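PDB 5DKV: ABC transporter substrate binding protein (Ribose) from Agrobacterium vitis, which binds alpha-D-tagatopyranose and probably delivers sugars to an ABC transporter in the cell membrane. Local coordinates for residues N142-E147 against T302-I307; Y164-K169 against N205-Q210; Q177-F182 against T197-N202; T193-Q198 against Q212-R217; G234-V239 against I248-F253. One frame throughout, in Å; residues are numbered along the deposited sequence.

Contact 1 of 5, residues N142-E147 against T302-I307; sequences NVLGGE and TGFTVI
Phe304 presses the outer end of its ring against the first turn of helix 142-156, and the meeting is mainly one of an aromatic side chain with bare main chain. CZ of Phe304 reaches to 3.5 Å from Gly145 CA, and the ring slants across the peptide so that CE2 of Phe304 also stands 3.6 Å from Gly145 N. With no side chain on Gly145, nothing intervenes, and the ring can settle directly on the helix backbone. Leu144 closes in from the rim: its CD2 lies near the ring plane, 4.3 Å from Phe304 CE2. The torsion about the first side-chain bond of Phe304 (chi1 -57°) holds CG beside the backbone N and opposite the carbonyl carbon, which throws the ring across the gap toward the helix. The joint is one of close packing, with the ring supplying more than half of the buried surface. Next to it, Asn142 OD1 accepts a bond from Arg178 NE of helix 173-186, a residue of the sugar pocket. The Phe304 ring itself is wedged between helix 142-156, where it also meets Ile148, and the neighbouring strand 270-273, where it rests on Ile272.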
# COMPACT_ATOMS: atom_id res chain seq x y z
N ASN A 142 -5.97 1.59 -6.32
CA ASN A 142 -6.15 0.42 -5.47
C ASN A 142 -7.40 -0.40 -5.75
O ASN A 142 -7.41 -1.62 -5.50
CB ASN A 142 -6.11 0.88 -4.02
CG ASN A 142 -4.70 1.17 -3.60
OD1 ASN A 142 -3.92 0.26 -3.42
ND2 ASN A 142 -4.36 2.45 -3.48
N VAL A 143 -8.43 0.22 -6.31
CA VAL A 143 -9.57 -0.58 -6.75
C VAL A 143 -9.15 -1.51 -7.89
O VAL A 143 -9.48 -2.70 -7.86
CB VAL A 143 -10.75 0.30 -7.22
CG1 VAL A 143 -11.85 -0.57 -7.82
CG2 VAL A 143 -11.29 1.11 -6.05
N LEU A 144 -8.42 -0.97 -8.87
CA LEU A 144 -7.86 -1.78 -9.95
C LEU A 144 -7.00 -2.89 -9.41
O LEU A 144 -7.06 -4.00 -9.91
CB LEU A 144 -7.04 -0.91 -10.94
CG LEU A 144 -6.36 -1.67 -12.09
CD1 LEU A 144 -7.37 -2.35 -13.02
CD2 LEU A 144 -5.46 -0.73 -12.89
N GLY A 145 -6.19 -2.58 -8.40
CA GLY A 145 -5.34 -3.58 -7.77
C GLY A 145 -6.14 -4.80 -7.31
O GLY A 145 -5.74 -5.96 -7.51
N GLY A 146 -7.28 -4.51 -6.71
CA GLY A 146 -8.19 -5.56 -6.27
C GLY A 146 -8.78 -6.37 -7.41
O GLY A 146 -8.95 -7.59 -7.32
N GLU A 147 -9.15 -5.67 -8.49
CA GLU A 147 -9.75 -6.33 -9.63
C GLU A 147 -8.73 -7.25 -10.28
O GLU A 147 -9.05 -8.39 -10.67
CB GLU A 147 -10.27 -5.29 -10.64
CG GLU A 147 -11.39 -4.41 -10.08
CD GLU A 147 -11.73 -3.23 -11.00
OE1 GLU A 147 -10.81 -2.63 -11.61
OE2 GLU A 147 -12.93 -2.89 -11.11
N THR A 302 0.01 5.45 -9.70
CA THR A 302 1.20 4.68 -10.05
C THR A 302 0.75 3.25 -10.32
O THR A 302 -0.31 2.85 -9.87
CB THR A 302 2.25 4.75 -8.93
OG1 THR A 302 1.68 4.30 -7.70
CG2 THR A 302 2.72 6.20 -8.76
N GLY A 303 1.56 2.48 -11.04
CA GLY A 303 1.11 1.20 -11.58
C GLY A 303 1.44 -0.03 -10.78
O GLY A 303 1.93 0.05 -9.66
N PHE A 304 1.15 -1.19 -11.38
CA PHE A 304 1.44 -2.48 -10.77
C PHE A 304 2.37 -3.27 -11.67
O PHE A 304 2.41 -3.08 -12.90
CB PHE A 304 0.17 -3.29 -10.55
CG PHE A 304 -0.84 -2.60 -9.73
CD1 PHE A 304 -0.64 -2.45 -8.38
CD2 PHE A 304 -2.00 -2.12 -10.29
CE1 PHE A 304 -1.58 -1.82 -7.60
CE2 PHE A 304 -2.93 -1.51 -9.53
CZ PHE A 304 -2.72 -1.34 -8.18
N THR A 305 3.14 -4.15 -11.04
CA THR A 305 3.91 -5.17 -11.72
C THR A 305 3.44 -6.51 -11.17
O THR A 305 3.60 -6.77 -9.98
CB THR A 305 5.41 -4.99 -11.51
OG1 THR A 305 5.84 -3.74 -12.06
CG2 THR A 305 6.21 -6.11 -12.17
N VAL A 306 2.87 -7.34 -12.04
CA VAL A 306 2.41 -8.68 -11.63
C VAL A 306 3.57 -9.66 -11.78
O VAL A 306 4.11 -9.84 -12.86
CB VAL A 306 1.20 -9.11 -12.45
CG1 VAL A 306 0.69 -10.48 -11.98
CG2 VAL A 306 0.08 -8.05 -12.34
N ILE A 307 3.97 -10.25 -10.65
CA ILE A 307 5.12 -11.13 -10.58
C ILE A 307 4.64 -12.57 -10.43
O ILE A 307 3.78 -12.87 -9.59
CB ILE A 307 6.08 -10.75 -9.40
CG1 ILE A 307 6.42 -9.26 -9.45
CG2 ILE A 307 7.37 -11.60 -9.46
CD1 ILE A 307 7.31 -8.78 -8.28

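Contact 2 of 5, residues Y164-K169 against N205-Q210; sequences YVSNVK and NKAASQ
Ala207 is the first residue of 205-210 to meet strand 161-167. Its methyl CB sits 3.8 Å from Ser166 OG, a direct touch between side chains, while its carbonyl works through solvent: water 1 donates to Ala207 O at 2.8 Å and is bonded to Tyr164 OH at 2.7 Å. That water lies in the plane of the Tyr164 ring, at its edge. The phenol is directed there by a first torsion that sets CG between the backbone N and the carbonyl carbon (chi1 74°). Ala208 turns the other way, toward helix 229-241, and Ser209 stays on the outer side, where its OG donates to Lys206 O. Gln210 brings the helix back to the strand. Its OE1 accepts from water 2 at 2.7 Å, and the same water accepts from Ser166 OG at 2.7 Å, whereas Gln210 NE2 is taken by Phe199 O of the adjoining strand 192-199. Two single-water bridges therefore span a seam in which few atoms touch directly. Helix 204-217 links strand 192-199 to strand 223-226 and passes over strand 161-167, which lies between them in the sheet. Such a crossover, with a helix covering parallel strands, is typical of the Rossmann-like lobes of periplasmic sugar-binding proteins.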
# COMPACT_ATOMS: atom_id res chain seq x y z
N TYR A 164 -11.42 -16.32 -0.12
CA TYR A 164 -11.72 -15.21 0.76
C TYR A 164 -10.59 -14.20 0.70
O TYR A 164 -9.49 -14.52 0.25
CB TYR A 164 -11.95 -15.67 2.20
CG TYR A 164 -10.69 -16.07 2.95
CD1 TYR A 164 -10.15 -17.32 2.80
CD2 TYR A 164 -10.05 -15.18 3.79
CE1 TYR A 164 -9.01 -17.69 3.47
CE2 TYR A 164 -8.90 -15.54 4.49
CZ TYR A 164 -8.38 -16.80 4.31
OH TYR A 164 -7.23 -17.21 4.96
N VAL A 165 -10.88 -12.99 1.16
CA VAL A 165 -9.91 -11.93 1.28
C VAL A 165 -9.37 -11.88 2.71
O VAL A 165 -10.13 -11.82 3.70
CB VAL A 165 -10.53 -10.56 0.94
CG1 VAL A 165 -9.46 -9.44 1.06
CG2 VAL A 165 -11.17 -10.56 -0.47
N SER A 166 -8.05 -11.93 2.82
CA SER A 166 -7.35 -11.69 4.05
C SER A 166 -6.98 -10.22 4.03
O SER A 166 -6.28 -9.78 3.13
CB SER A 166 -6.12 -12.61 4.16
OG SER A 166 -5.28 -12.28 5.24
N ASN A 167 -7.51 -9.45 4.97
CA ASN A 167 -7.35 -8.01 4.97
C ASN A 167 -6.96 -7.46 6.33
O ASN A 167 -6.88 -8.20 7.32
CB ASN A 167 -8.64 -7.35 4.49
CG ASN A 167 -8.40 -6.06 3.75
OD1 ASN A 167 -7.31 -5.50 3.77
ND2 ASN A 167 -9.43 -5.60 3.06
N VAL A 168 -6.69 -6.16 6.37
CA VAL A 168 -6.13 -5.54 7.56
C VAL A 168 -7.20 -5.19 8.58
O VAL A 168 -7.32 -5.84 9.63
CB VAL A 168 -5.33 -4.26 7.16
CG1 VAL A 168 -4.73 -3.60 8.38
CG2 VAL A 168 -4.23 -4.63 6.20
N LYS A 169 -8.00 -4.18 8.26
CA LYS A 169 -8.99 -3.63 9.18
C LYS A 169 -9.94 -2.77 8.36
O LYS A 169 -9.47 -2.06 7.48
CB LYS A 169 -8.24 -2.85 10.28
CG LYS A 169 -8.67 -1.45 10.62
CD LYS A 169 -7.47 -0.51 10.81
CE LYS A 169 -6.50 -0.93 11.90
NZ LYS A 169 -5.51 0.16 12.19
N ASN A 205 0.90 -13.22 11.64
CA ASN A 205 0.61 -14.41 12.42
C ASN A 205 -0.88 -14.58 12.62
O ASN A 205 -1.38 -15.70 12.60
CB ASN A 205 1.34 -14.36 13.77
CG ASN A 205 2.85 -14.40 13.60
OD1 ASN A 205 3.35 -14.85 12.56
ND2 ASN A 205 3.57 -13.92 14.60
N LYS A 206 -1.61 -13.49 12.79
CA LYS A 206 -3.07 -13.58 12.89
C LYS A 206 -3.65 -14.05 11.56
O LYS A 206 -4.55 -14.89 11.52
CB LYS A 206 -3.68 -12.24 13.28
CG LYS A 206 -5.21 -12.28 13.46
CD LYS A 206 -5.62 -13.11 14.65
CE LYS A 206 -7.15 -13.24 14.74
NZ LYS A 206 -7.58 -14.01 15.99
N ALA A 207 -3.16 -13.50 10.46
CA ALA A 207 -3.63 -13.91 9.15
C ALA A 207 -3.40 -15.41 8.93
O ALA A 207 -4.26 -16.10 8.38
CB ALA A 207 -2.94 -13.10 8.07
N ALA A 208 -2.27 -15.93 9.38
CA ALA A 208 -1.97 -17.35 9.24
C ALA A 208 -2.97 -18.17 10.04
O ALA A 208 -3.45 -19.22 9.59
CB ALA A 208 -0.53 -17.65 9.69
N SER A 209 -3.26 -17.73 11.26
CA SER A 209 -4.18 -18.48 12.12
C SER A 209 -5.60 -18.45 11.53
O SER A 209 -6.38 -19.41 11.66
CB SER A 209 -4.17 -17.92 13.55
OG SER A 209 -4.78 -16.65 13.66
N GLN A 210 -5.95 -17.34 10.87
CA GLN A 210 -7.27 -17.24 10.25
C GLN A 210 -7.39 -18.16 9.02
O GLN A 210 -8.45 -18.76 8.79
CB GLN A 210 -7.54 -15.79 9.87
CG GLN A 210 -7.78 -14.96 11.10
CD GLN A 210 -7.89 -13.48 10.86
OE1 GLN A 210 -7.10 -12.88 10.12
NE2 GLN A 210 -8.84 -12.87 11.53
O HOH W 1 -5.71 -15.34 6.10
O HOH W 2 -6.55 -12.01 7.64

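Contact 3 of 5, residues Q177-F182 against T197-N202; sequences QREQGF and TQFNDN. With T6T (alpha-D-tagatopyranose), chain E.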
# COMPACT_ATOMS: atom_id res chain seq x y z
N GLN A 177 -10.29 -0.31 -0.69
CA GLN A 177 -10.48 -0.20 -2.13
C GLN A 177 -10.11 -1.53 -2.80
O GLN A 177 -10.77 -1.96 -3.74
CB GLN A 177 -9.67 0.95 -2.71
CG GLN A 177 -10.33 2.29 -2.48
CD GLN A 177 -9.49 3.44 -3.01
OE1 GLN A 177 -8.28 3.44 -2.85
NE2 GLN A 177 -10.14 4.37 -3.72
N ARG A 178 -9.04 -2.18 -2.32
CA ARG A 178 -8.63 -3.45 -2.90
C ARG A 178 -9.69 -4.51 -2.68
O ARG A 178 -9.99 -5.29 -3.57
CB ARG A 178 -7.30 -3.92 -2.32
CG ARG A 178 -6.16 -3.00 -2.63
CD ARG A 178 -4.89 -3.30 -1.85
NE ARG A 178 -4.01 -2.12 -1.93
CZ ARG A 178 -2.97 -1.88 -1.14
NH1 ARG A 178 -2.61 -2.74 -0.20
NH2 ARG A 178 -2.27 -0.77 -1.33
N GLU A 179 -10.26 -4.54 -1.48
CA GLU A 179 -11.32 -5.50 -1.21
C GLU A 179 -12.56 -5.23 -2.08
O GLU A 179 -13.18 -6.15 -2.60
CB GLU A 179 -11.70 -5.49 0.27
CG GLU A 179 -12.86 -6.42 0.57
CD GLU A 179 -13.11 -6.62 2.06
OE1 GLU A 179 -12.29 -6.16 2.88
OE2 GLU A 179 -14.14 -7.23 2.42
N GLN A 180 -12.93 -3.96 -2.24
CA GLN A 180 -14.08 -3.62 -3.09
C GLN A 180 -13.85 -4.05 -4.54
O GLN A 180 -14.75 -4.57 -5.19
CB GLN A 180 -14.39 -2.13 -3.02
CG GLN A 180 -15.03 -1.68 -1.70
CD GLN A 180 -16.37 -2.36 -1.39
OE1 GLN A 180 -17.32 -2.31 -2.19
NE2 GLN A 180 -16.46 -3.00 -0.22
N GLY A 181 -12.64 -3.83 -5.04
CA GLY A 181 -12.35 -4.16 -6.43
C GLY A 181 -12.34 -5.66 -6.61
O GLY A 181 -12.84 -6.20 -7.60
N PHE A 182 -11.79 -6.35 -5.62
CA PHE A 182 -11.76 -7.80 -5.67
C PHE A 182 -13.18 -8.36 -5.70
O PHE A 182 -13.50 -9.22 -6.51
CB PHE A 182 -11.01 -8.36 -4.45
CG PHE A 182 -10.99 -9.86 -4.38
CD1 PHE A 182 -12.01 -10.56 -3.74
CD2 PHE A 182 -9.91 -10.57 -4.90
CE1 PHE A 182 -11.97 -11.96 -3.67
CE2 PHE A 182 -9.85 -11.93 -4.83
CZ PHE A 182 -10.89 -12.65 -4.20
N THR A 197 -14.56 -12.02 4.63
CA THR A 197 -13.25 -11.42 4.83
C THR A 197 -12.75 -11.65 6.25
O THR A 197 -13.51 -11.51 7.21
CB THR A 197 -13.31 -9.93 4.52
OG1 THR A 197 -13.72 -9.77 3.15
CG2 THR A 197 -11.97 -9.24 4.74
N GLN A 198 -11.48 -11.98 6.36
CA GLN A 198 -10.80 -12.14 7.64
C GLN A 198 -9.87 -10.96 7.89
O GLN A 198 -8.98 -10.70 7.08
CB GLN A 198 -10.00 -13.44 7.66
CG GLN A 198 -10.82 -14.67 7.40
CD GLN A 198 -11.83 -14.90 8.48
OE1 GLN A 198 -11.47 -15.08 9.65
NE2 GLN A 198 -13.11 -14.87 8.11
N PHE A 199 -10.07 -10.26 9.00
CA PHE A 199 -9.28 -9.06 9.29
C PHE A 199 -8.23 -9.38 10.32
O PHE A 199 -8.54 -9.90 11.37
CB PHE A 199 -10.17 -7.92 9.78
CG PHE A 199 -11.07 -7.35 8.71
CD1 PHE A 199 -10.54 -6.53 7.74
CD2 PHE A 199 -12.43 -7.65 8.66
CE1 PHE A 199 -11.34 -6.00 6.73
CE2 PHE A 199 -13.24 -7.12 7.65
CZ PHE A 199 -12.70 -6.30 6.69
N ASN A 200 -6.97 -9.07 10.00
CA ASN A 200 -5.85 -9.48 10.86
C ASN A 200 -5.17 -8.33 11.61
O ASN A 200 -4.20 -8.56 12.33
CB ASN A 200 -4.79 -10.20 10.03
CG ASN A 200 -4.33 -9.38 8.80
OD1 ASN A 200 -3.93 -8.24 8.93
ND2 ASN A 200 -4.40 -9.98 7.62
N ASP A 201 -5.67 -7.12 11.45
CA ASP A 201 -5.10 -5.93 12.10
C ASP A 201 -3.61 -5.71 11.77
O ASP A 201 -2.83 -5.20 12.60
CB ASP A 201 -5.29 -6.04 13.62
CG ASP A 201 -5.27 -4.68 14.30
OD1 ASP A 201 -4.84 -4.61 15.47
OD2 ASP A 201 -5.69 -3.68 13.67
N ASN A 202 -3.24 -6.10 10.56
CA ASN A 202 -1.90 -5.98 9.99
C ASN A 202 -0.88 -6.96 10.57
O ASN A 202 0.32 -6.77 10.41
CB ASN A 202 -1.36 -4.56 10.13
CG ASN A 202 -0.68 -4.06 8.86
OD1 ASN A 202 -0.95 -4.54 7.76
ND2 ASN A 202 0.19 -3.08 9.01
O3 T6T E . 0.04 -2.38 1.08
C3 T6T E . 0.89 -1.36 1.59
C4 T6T E . 0.15 -0.09 1.57
O4 T6T E . -0.19 0.25 0.18
C5 T6T E . -1.05 -0.17 2.41
O5 T6T E . -1.72 1.10 2.50
C6 T6T E . -0.71 -0.53 3.84
O6 T6T E . 0.05 -1.77 3.86
C2 T6T E . 1.25 -1.68 3.05
O2 T6T E . 2.10 -0.65 3.51
C1 T6T E . 1.87 -3.00 3.26
O1 T6T E . 3.07 -3.14 2.56
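The Phe199 ring receives Glu179 obliquely: OE1 of Glu179 lies 3.8 Å from Phe199 CZ, with carboxylate and ring planes 37° apart. One face of this ring carries CG2 of Thr197, offset toward the rim. The hydroxyl of the same threonine serves the carboxylate, Thr197 OG1 donating to Glu179 OE2 over 2.7 Å from well above the carboxylate plane (63° out of it). Glu179 spans the gap because its chain is extended, CG lying opposite the backbone N (chi1 176°), and Thr197 approaches from the other side. The contact lies within the beta-alpha-beta unit of strand 161-167, helix 173-186 and strand 192-199, and the carboxylate joins all three: OE1 also accepts from Asn167 ND2, and OE2 forms a salt bridge with Lys183. One residue earlier on the helix, Arg178 turns toward the sugar. Its guanidinium offers an edge to alpha-D-tagatopyranose, with nearly straight bonds from Arg178 NH1 to O3 of the sugar (3.0 Å) and from Arg178 NH2 to its O4 (2.8 Å). A bond from NH1 to Ala227 O further fixes this group. Beyond the strand, Asn200 OD1 accepts from Asn202 N at 2.8 Å, an Asx turn.

Contact 4 of 5, residues T193-Q198 against Q212-R217; sequences TVLETQ and QAVYAR
Val214 overlaps two side chains of 193-198 at once, one with each methyl. CG1 of Val214 stands 4.0 Å from Leu195 CD1, and its CG2 lies 3.9 Å from Gln198 CG, so the valine fits between a true hydrophobe and the aliphatic part of a glutamine. Each pair lies alongside, pointing opposite ways. The first torsion sets CG of Gln198 beside its backbone N and against the valine; the bend at the second (chi2 -64°) then carries the amide back over its own segment: Gln198 NE2 donates to Glu196 O at 3.2 Å, a nearly straight bond (173°) that comes from above the carbonyl plane. The setting is the outermost strand of the second lobe, 192-199, whose course is interrupted near these residues, together with helix 204-217, which follows it in the chain and packs back on the sheet. Tyr164 of the adjacent strand 161-167 touches Leu195, Gln198 and Val214 and so joins the apolar patch. Farther out, water 3 donates to Gln198 OE1 at 2.6 Å and has a weak link to Arg217 NH2 at 3.4 Å. The guanidinium of Arg217 lies with one face over Ala213 O, a turn earlier in its own helix.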
# COMPACT_ATOMS: atom_id res chain seq x y z
N THR A 193 -17.17 -18.68 -5.02
CA THR A 193 -17.82 -18.27 -3.78
C THR A 193 -16.84 -17.44 -2.97
O THR A 193 -15.74 -17.91 -2.67
CB THR A 193 -18.27 -19.48 -2.95
OG1 THR A 193 -19.17 -20.29 -3.73
CG2 THR A 193 -18.97 -19.05 -1.66
N VAL A 194 -17.23 -16.23 -2.61
CA VAL A 194 -16.40 -15.40 -1.76
C VAL A 194 -16.88 -15.51 -0.33
O VAL A 194 -17.97 -15.03 0.03
CB VAL A 194 -16.40 -13.92 -2.21
CG1 VAL A 194 -15.48 -13.09 -1.35
CG2 VAL A 194 -15.96 -13.82 -3.66
N LEU A 195 -16.06 -16.15 0.50
CA LEU A 195 -16.36 -16.31 1.92
C LEU A 195 -16.08 -15.00 2.66
O LEU A 195 -15.53 -14.05 2.08
CB LEU A 195 -15.54 -17.45 2.52
CG LEU A 195 -15.65 -18.82 1.82
CD1 LEU A 195 -14.72 -19.84 2.49
CD2 LEU A 195 -17.06 -19.33 1.84
N GLU A 196 -16.42 -14.95 3.95
CA GLU A 196 -16.24 -13.73 4.73
C GLU A 196 -14.78 -13.31 4.83
O GLU A 196 -13.88 -14.11 5.09
CB GLU A 196 -16.83 -13.90 6.14
CG GLU A 196 -16.93 -12.59 6.91
CD GLU A 196 -17.62 -12.73 8.25
OE1 GLU A 196 -18.15 -13.82 8.55
OE2 GLU A 196 -17.62 -11.74 9.02
N THR A 197 -14.56 -12.02 4.63
CA THR A 197 -13.25 -11.42 4.83
C THR A 197 -12.75 -11.65 6.25
O THR A 197 -13.51 -11.51 7.21
CB THR A 197 -13.31 -9.93 4.52
OG1 THR A 197 -13.72 -9.77 3.15
CG2 THR A 197 -11.97 -9.24 4.74
N GLN A 198 -11.48 -11.98 6.36
CA GLN A 198 -10.80 -12.14 7.64
C GLN A 198 -9.87 -10.96 7.89
O GLN A 198 -8.98 -10.70 7.08
CB GLN A 198 -10.00 -13.44 7.66
CG GLN A 198 -10.82 -14.67 7.40
CD GLN A 198 -11.83 -14.90 8.48
OE1 GLN A 198 -11.47 -15.08 9.65
NE2 GLN A 198 -13.11 -14.87 8.11
N GLN A 212 -5.90 -20.99 8.83
CA GLN A 212 -6.10 -22.29 9.44
C GLN A 212 -7.56 -22.50 9.84
O GLN A 212 -8.10 -23.59 9.64
CB GLN A 212 -5.20 -22.46 10.66
CG GLN A 212 -3.72 -22.29 10.37
CD GLN A 212 -3.14 -23.49 9.73
OE1 GLN A 212 -3.82 -24.50 9.53
NE2 GLN A 212 -1.85 -23.41 9.39
N ALA A 213 -8.20 -21.48 10.41
CA ALA A 213 -9.60 -21.61 10.78
C ALA A 213 -10.51 -21.80 9.55
O ALA A 213 -11.41 -22.65 9.54
CB ALA A 213 -10.04 -20.39 11.55
N VAL A 214 -10.29 -21.00 8.52
CA VAL A 214 -11.13 -21.08 7.34
C VAL A 214 -10.95 -22.44 6.67
O VAL A 214 -11.93 -23.09 6.29
CB VAL A 214 -10.81 -19.91 6.36
CG1 VAL A 214 -11.63 -20.04 5.07
CG2 VAL A 214 -11.12 -18.58 7.04
N TYR A 215 -9.71 -22.90 6.57
CA TYR A 215 -9.44 -24.19 5.97
C TYR A 215 -10.04 -25.33 6.79
O TYR A 215 -10.52 -26.32 6.23
CB TYR A 215 -7.94 -24.40 5.80
CG TYR A 215 -7.55 -25.77 5.28
CD1 TYR A 215 -8.10 -26.28 4.12
CD2 TYR A 215 -6.61 -26.54 5.95
CE1 TYR A 215 -7.73 -27.54 3.64
CE2 TYR A 215 -6.23 -27.79 5.47
CZ TYR A 215 -6.80 -28.28 4.33
OH TYR A 215 -6.42 -29.51 3.87
N ALA A 216 -10.03 -25.21 8.11
CA ALA A 216 -10.58 -26.29 8.93
C ALA A 216 -12.10 -26.36 8.75
O ALA A 216 -12.67 -27.45 8.78
CB ALA A 216 -10.23 -26.10 10.37
N ARG A 217 -12.76 -25.22 8.60
CA ARG A 217 -14.21 -25.21 8.37
C ARG A 217 -14.53 -25.53 6.91
O ARG A 217 -15.67 -25.94 6.60
CB ARG A 217 -14.83 -23.86 8.74
CG ARG A 217 -14.90 -23.56 10.24
CD ARG A 217 -15.63 -22.23 10.49
NE ARG A 217 -14.94 -21.08 9.88
CZ ARG A 217 -14.13 -20.23 10.52
NH1 ARG A 217 -13.89 -20.37 11.83
NH2 ARG A 217 -13.56 -19.23 9.86
O HOH W 3 -11.00 -17.25 10.95

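Contact 5 of 5, residues G234-V239 against I248-F253; sequences GSANGV and IKVVAF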
# COMPACT_ATOMS: atom_id res chain seq x y z
N GLY A 234 1.21 -13.65 5.80
CA GLY A 234 0.60 -14.49 6.82
C GLY A 234 -0.26 -15.59 6.23
O GLY A 234 -0.23 -16.73 6.67
N SER A 235 -1.04 -15.23 5.21
CA SER A 235 -1.92 -16.20 4.58
C SER A 235 -1.10 -17.30 3.93
O SER A 235 -1.42 -18.48 4.05
CB SER A 235 -2.83 -15.52 3.55
OG SER A 235 -3.76 -14.66 4.19
N ALA A 236 -0.04 -16.91 3.23
CA ALA A 236 0.86 -17.88 2.61
C ALA A 236 1.51 -18.76 3.68
O ALA A 236 1.58 -19.97 3.53
CB ALA A 236 1.91 -17.18 1.79
N ASN A 237 1.97 -18.15 4.76
CA ASN A 237 2.56 -18.93 5.87
C ASN A 237 1.58 -19.92 6.47
O ASN A 237 1.95 -21.03 6.84
CB ASN A 237 3.10 -18.01 6.96
CG ASN A 237 4.37 -17.30 6.53
OD1 ASN A 237 5.03 -17.73 5.59
ND2 ASN A 237 4.71 -16.21 7.20
N GLY A 238 0.32 -19.52 6.58
CA GLY A 238 -0.71 -20.42 7.07
C GLY A 238 -0.93 -21.61 6.15
O GLY A 238 -1.05 -22.74 6.61
N VAL A 239 -1.00 -21.35 4.85
CA VAL A 239 -1.17 -22.41 3.87
C VAL A 239 0.00 -23.40 3.95
O VAL A 239 -0.21 -24.62 3.93
CB VAL A 239 -1.29 -21.83 2.44
CG1 VAL A 239 -1.20 -22.94 1.39
CG2 VAL A 239 -2.57 -21.06 2.29
N ILE A 248 -4.05 -24.80 -1.98
CA ILE A 248 -4.77 -23.56 -1.73
C ILE A 248 -3.97 -22.47 -2.43
O ILE A 248 -2.85 -22.21 -2.03
CB ILE A 248 -4.92 -23.24 -0.24
CG1 ILE A 248 -5.72 -24.33 0.49
CG2 ILE A 248 -5.61 -21.90 -0.05
CD1 ILE A 248 -5.67 -24.19 2.04
N LYS A 249 -4.57 -21.83 -3.43
CA LYS A 249 -3.84 -20.88 -4.27
C LYS A 249 -3.78 -19.57 -3.51
O LYS A 249 -4.74 -19.19 -2.83
CB LYS A 249 -4.52 -20.69 -5.63
CG LYS A 249 -4.72 -21.98 -6.44
CD LYS A 249 -3.41 -22.70 -6.70
CE LYS A 249 -3.61 -23.91 -7.64
NZ LYS A 249 -2.34 -24.64 -7.89
N VAL A 250 -2.66 -18.87 -3.64
CA VAL A 250 -2.50 -17.59 -2.97
C VAL A 250 -2.12 -16.51 -3.95
O VAL A 250 -1.21 -16.67 -4.78
CB VAL A 250 -1.42 -17.66 -1.87
CG1 VAL A 250 -1.22 -16.28 -1.18
CG2 VAL A 250 -1.75 -18.75 -0.85
N VAL A 251 -2.86 -15.39 -3.87
CA VAL A 251 -2.49 -14.17 -4.55
C VAL A 251 -2.21 -13.17 -3.45
O VAL A 251 -3.04 -12.93 -2.59
CB VAL A 251 -3.58 -13.64 -5.52
CG1 VAL A 251 -3.22 -12.26 -6.07
CG2 VAL A 251 -3.77 -14.61 -6.66
N ALA A 252 -1.00 -12.62 -3.49
CA ALA A 252 -0.53 -11.74 -2.45
C ALA A 252 -0.25 -10.37 -3.01
O ALA A 252 0.46 -10.23 -3.99
CB ALA A 252 0.73 -12.30 -1.83
N PHE A 253 -0.82 -9.36 -2.36
CA PHE A 253 -0.49 -7.99 -2.68
C PHE A 253 0.85 -7.63 -2.09
O PHE A 253 1.21 -8.14 -1.03
CB PHE A 253 -1.56 -7.04 -2.13
CG PHE A 253 -1.93 -5.92 -3.08
CD1 PHE A 253 -2.79 -6.14 -4.13
CD2 PHE A 253 -1.42 -4.63 -2.90
CE1 PHE A 253 -3.13 -5.13 -5.00
CE2 PHE A 253 -1.77 -3.61 -3.77
CZ PHE A 253 -2.62 -3.85 -4.81
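Val239 is the main bump on the helix side, and it drops into the hollow between Ile248 and Val250, alternate residues that face the helix from the strand and the loop just before it. The contact belongs to the beta-alpha-beta unit of strand 223-226, helix 229-241 and strand 249-253, in which the helix covers the sheet it connects. CG2 of Val239 fills the dip, 3.9 Å from Ile248 CG2 and 4.0 Å from Val250 CG2. Val239 and Val250 run antiparallel past one another, and Ile248 lies aslant. One turn back along the helix the relief is reversed: Ala236 offers a low methyl, and Val250 supplies the bulk, its CG1 lying 4.4 Å from Ala236 CB. The backbones keep much the same separation at both places, 6.5 Å from Ala236 CA to Val250 CA and 6.8 Å from Val239 CA to Ile248 CA. Leu211 of helix 204-217 extends this apolar layer on the Val239 side, and Val224 of the next strand does so beside Val250. The remaining branch of Val239, CG1, lies opposite the backbone N (chi1 169°) and ends over main chain, 3.9 Å from Ile248 O.

Followed from the N terminus, the chain opens contact 1 at 142-147 and closes it only at 302-307, so every other contact is nested within that long loop. Contact 2 opens next, on strand 161-167, and encloses contact 3. Contact 4 starts on residues where contact 3 ends, Thr197 and Gln198 being common to both, and crosses contact 2 before closing farther along the helix that contact 2 also uses, 204-217. Contact 5 follows in series. Together they bind both layers of helices to one sheet: contacts 2, 4 and 5 on one face, contacts 1 and 3 on the other. Phe253, on the sheet face opposite the helix of contact 5, touches Phe304 and Arg178.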